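Local coordinates for protein tungsten formylmethanofuran dehydrogenase subunit E (Syntrophus aciditrophicus, PDB 3D00) that is of unknown function but belongs to the FmdE family implicated in microbial methanogenesis, and carries a treble-clef zinc finger behind an alpha+beta core domain, at residues F22-G33 against C59-L67. Residues are numbered along the deposited sequence; the frame is centred on the assembly and turned at random. Where two conformers were deposited one is given.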
loop_
_atom_site.group_PDB
_atom_site.type_symbol
_atom_site.label_atom_id
_atom_site.label_comp_id
_atom_site.label_asym_id
_atom_site.label_seq_id
_atom_site.Cartn_x
_atom_site.Cartn_y
_atom_site.Cartn_z
ATOM N N PHE A 22 6.176 -11.089 4.483
ATOM C CA PHE A 22 5.825 -9.719 4.097
ATOM C C PHE A 22 4.727 -9.115 4.976
ATOM O O PHE A 22 4.871 -7.993 5.507
ATOM C CB PHE A 22 5.407 -9.694 2.630
ATOM C CG PHE A 22 5.067 -8.327 2.130
ATOM C CD1 PHE A 22 5.991 -7.293 2.205
ATOM C CD2 PHE A 22 3.804 -8.060 1.590
ATOM C CE1 PHE A 22 5.652 -6.005 1.754
ATOM C CE2 PHE A 22 3.481 -6.810 1.132
ATOM C CZ PHE A 22 4.417 -5.785 1.206
ATOM N N HIS A 23 3.655 -9.874 5.151
ATOM C CA HIS A 23 2.441 -9.428 5.831
ATOM C C HIS A 23 2.543 -9.654 7.346
ATOM O O HIS A 23 1.865 -8.989 8.117
ATOM C CB HIS A 23 1.257 -10.214 5.203
ATOM C CG HIS A 23 -0.104 -9.839 5.721
ATOM N ND1 HIS A 23 -0.802 -8.764 5.239
ATOM C CD2 HIS A 23 -0.889 -10.402 6.676
ATOM C CE1 HIS A 23 -1.955 -8.667 5.875
ATOM N NE2 HIS A 23 -2.038 -9.651 6.744
ATOM N N GLY A 24 3.370 -10.606 7.784
ATOM C CA GLY A 24 3.504 -10.908 9.217
ATOM C C GLY A 24 2.787 -12.140 9.788
ATOM O O GLY A 24 3.134 -12.602 10.877
ATOM N N TYR A 25 1.799 -12.661 9.058
ATOM C CA TYR A 25 0.944 -13.790 9.474
ATOM C C TYR A 25 0.376 -14.370 8.179
ATOM O O TYR A 25 0.135 -13.625 7.211
ATOM C CB TYR A 25 -0.180 -13.291 10.419
ATOM C CG TYR A 25 -1.181 -14.342 10.934
ATOM C CD1 TYR A 25 -0.793 -15.313 11.887
ATOM C CD2 TYR A 25 -2.530 -14.346 10.514
ATOM C CE1 TYR A 25 -1.716 -16.309 12.368
ATOM C CE2 TYR A 25 -3.459 -15.335 10.996
ATOM C CZ TYR A 25 -3.039 -16.305 11.912
ATOM O OH TYR A 25 -3.930 -17.264 12.403
ATOM N N PRO A 26 0.174 -15.701 8.109
ATOM C CA PRO A 26 -0.434 -16.212 6.869
ATOM C C PRO A 26 -1.955 -16.028 6.922
ATOM O O PRO A 26 -2.699 -17.009 7.093
ATOM C CB PRO A 26 -0.037 -17.674 6.870
ATOM C CG PRO A 26 0.015 -18.034 8.355
ATOM C CD PRO A 26 0.468 -16.784 9.071
ATOM N N ALA A 27 -2.386 -14.770 6.823
ATOM C CA ALA A 27 -3.774 -14.410 7.044
ATOM C C ALA A 27 -4.631 -15.042 5.975
ATOM O O ALA A 27 -4.237 -15.061 4.816
ATOM C CB ALA A 27 -3.946 -12.917 7.037
ATOM N N PRO A 28 -5.810 -15.582 6.352
ATOM C CA PRO A 28 -6.749 -16.125 5.364
ATOM C C PRO A 28 -6.974 -15.232 4.153
ATOM O O PRO A 28 -6.975 -15.726 3.050
ATOM C CB PRO A 28 -8.051 -16.273 6.161
ATOM C CG PRO A 28 -7.609 -16.494 7.550
ATOM C CD PRO A 28 -6.322 -15.734 7.727
ATOM N N GLY A 29 -7.161 -13.932 4.380
ATOM C CA GLY A 29 -7.405 -12.960 3.332
ATOM C C GLY A 29 -6.329 -12.876 2.273
ATOM O O GLY A 29 -6.622 -12.743 1.085
ATOM N N VAL A 30 -5.068 -12.959 2.692
ATOM C CA VAL A 30 -3.938 -12.877 1.758
ATOM C C VAL A 30 -3.744 -14.206 1.039
ATOM O O VAL A 30 -3.357 -14.237 -0.096
ATOM C CB VAL A 30 -2.645 -12.460 2.466
ATOM C CG1 VAL A 30 -1.561 -12.183 1.447
ATOM C CG2 VAL A 30 -2.908 -11.240 3.284
ATOM N N LEU A 31 -4.033 -15.304 1.719
ATOM C CA LEU A 31 -4.060 -16.644 1.092
ATOM C C LEU A 31 -5.160 -16.710 0.002
ATOM O O LEU A 31 -4.894 -17.031 -1.179
ATOM C CB LEU A 31 -4.265 -17.732 2.189
ATOM C CG LEU A 31 -3.142 -17.948 3.205
ATOM C CD1 LEU A 31 -3.549 -18.884 4.325
ATOM C CD2 LEU A 31 -1.943 -18.482 2.491
ATOM N N ILE A 32 -6.389 -16.364 0.386
ATOM C CA ILE A 32 -7.476 -16.347 -0.570
ATOM C C ILE A 32 -7.100 -15.367 -1.692
ATOM O O ILE A 32 -7.242 -15.690 -2.852
ATOM C CB ILE A 32 -8.838 -16.033 0.080
ATOM C CG1 ILE A 32 -9.220 -17.147 1.069
ATOM C CG2 ILE A 32 -9.922 -15.927 -0.993
ATOM C CD1 ILE A 32 -10.465 -16.815 1.883
ATOM N N GLY A 33 -6.589 -14.201 -1.313
ATOM C CA GLY A 33 -6.097 -13.177 -2.200
ATOM C C GLY A 33 -5.170 -13.686 -3.262
ATOM O O GLY A 33 -5.250 -13.221 -4.383
ATOM N N CYS A 59 -5.749 -6.939 3.815
ATOM C CA CYS A 59 -5.120 -8.162 3.308
ATOM C C CYS A 59 -4.892 -8.206 1.815
ATOM O O CYS A 59 -3.791 -8.487 1.342
ATOM C CB CYS A 59 -5.922 -9.423 3.713
ATOM S SG CYS A 59 -5.802 -9.817 5.440
ATOM N N LEU A 60 -5.954 -7.984 1.076
ATOM C CA LEU A 60 -5.923 -8.137 -0.352
ATOM C C LEU A 60 -4.849 -7.288 -1.008
ATOM O O LEU A 60 -4.209 -7.760 -1.944
ATOM C CB LEU A 60 -7.293 -7.840 -0.938
ATOM C CG LEU A 60 -7.817 -8.595 -2.160
ATOM C CD1 LEU A 60 -7.305 -9.983 -2.297
ATOM C CD2 LEU A 60 -9.340 -8.604 -2.132
ATOM N N PRO A 61 -4.625 -6.020 -0.541
ATOM C CA PRO A 61 -3.483 -5.338 -1.168
ATOM C C PRO A 61 -2.133 -6.066 -1.147
ATOM O O PRO A 61 -1.379 -5.933 -2.098
ATOM C CB PRO A 61 -3.395 -4.048 -0.373
ATOM C CG PRO A 61 -4.791 -3.764 0.046
ATOM C CD PRO A 61 -5.331 -5.109 0.403
ATOM N N ASP A 62 -1.819 -6.785 -0.068
ATOM C CA ASP A 62 -0.537 -7.489 0.032
ATOM C C ASP A 62 -0.410 -8.661 -0.899
ATOM O O ASP A 62 0.688 -8.985 -1.304
ATOM C CB ASP A 62 -0.251 -7.898 1.466
ATOM C CG ASP A 62 0.084 -6.697 2.347
ATOM O OD1 ASP A 62 0.229 -5.561 1.838
ATOM O OD2 ASP A 62 0.235 -6.895 3.564
ATOM N N ALA A 63 -1.536 -9.296 -1.262
ATOM C CA ALA A 63 -1.541 -10.369 -2.280
ATOM C C ALA A 63 -1.106 -9.800 -3.625
ATOM O O ALA A 63 -0.228 -10.346 -4.300
ATOM C CB ALA A 63 -2.947 -10.971 -2.397
ATOM N N VAL A 64 -1.711 -8.677 -3.992
ATOM C CA VAL A 64 -1.341 -7.941 -5.199
ATOM C C VAL A 64 0.137 -7.504 -5.131
ATOM O O VAL A 64 0.927 -7.865 -5.983
ATOM C CB VAL A 64 -2.316 -6.734 -5.470
ATOM C CG1 VAL A 64 -1.845 -5.885 -6.689
ATOM C CG2 VAL A 64 -3.727 -7.224 -5.709
ATOM N N GLN A 65 0.546 -6.797 -4.091
ATOM C CA GLN A 65 1.933 -6.345 -3.979
ATOM C C GLN A 65 2.944 -7.443 -4.030
ATOM O O GLN A 65 4.007 -7.285 -4.677
ATOM C CB GLN A 65 2.111 -5.526 -2.739
ATOM C CG GLN A 65 1.329 -4.276 -2.830
ATOM C CD GLN A 65 1.646 -3.327 -1.738
ATOM O OE1 GLN A 65 2.114 -2.225 -1.996
ATOM N NE2 GLN A 65 1.373 -3.729 -0.498
ATOM N N LEU A 66 2.628 -8.576 -3.409
ATOM C CA LEU A 66 3.542 -9.724 -3.412
ATOM C C LEU A 66 3.644 -10.462 -4.733
ATOM O O LEU A 66 4.639 -11.124 -4.989
ATOM C CB LEU A 66 3.107 -10.771 -2.379
ATOM C CG LEU A 66 3.656 -10.742 -0.949
ATOM C CD1 LEU A 66 2.743 -11.589 -0.006
ATOM C CD2 LEU A 66 5.080 -11.248 -0.952
ATOM N N LEU A 67 2.593 -10.428 -5.539
ATOM C CA LEU A 67 2.488 -11.287 -6.720
ATOM C C LEU A 67 2.595 -10.594 -8.083
ATOM O O LEU A 67 2.793 -11.263 -9.112
ATOM C CB LEU A 67 1.133 -12.018 -6.673
ATOM C CG LEU A 67 0.918 -13.082 -5.602
ATOM C CD1 LEU A 67 -0.524 -13.601 -5.541
ATOM C CD2 LEU A 67 1.914 -14.224 -5.852
#
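Segment 28-33, the start of helix 28-42, crosses helix 60-67 at -47° with the axes 7.9 Å apart, and the backbones come nearest where Val30 meets Cys59. Glycines permit this: a CB on Gly29 would strike Cys59 CB, and Gly33 lets Leu60 CD1 come to 3.4 Å from its CA while Ala63 CB packs on its carbonyl carbon. In the conformer given, Val30 CG2 reaches Cys59 CB at 3.5 Å and also sits over one face of the His23 ring. With CG anti to the backbone N (chi1 -177°), that ring sets ND1 against Asp62. ND1-H bonds to Asp62 OD2 at 2.7 Å and 167°, nearly in the ring plane but on the anti side of a steeply inclined carboxylate. Cys59 SG lies obliquely 4.0 Å from His23 NE2. Alongside, Phe22 CD2 slides past Leu66 CG at 3.7 Å, and Gln65 NE2 meets the phenyl edge while making a weak bond to Asp62 OD1; Gln65 OE1 is hydrogen-bonded to Phe72 N. With His23 replaced by an alanine, Asp62 OD2 would probably lose its ND1 donor. Asp62 OD2 is also hydrogen-bonded to Thr71 OG1, and OD1 to Gly73 N, both of the second subunit. Bonds from both subunits thus converge on one buried carboxylate, which would fix its rotation and join the helix packing of the FmdE core to the dimer interface.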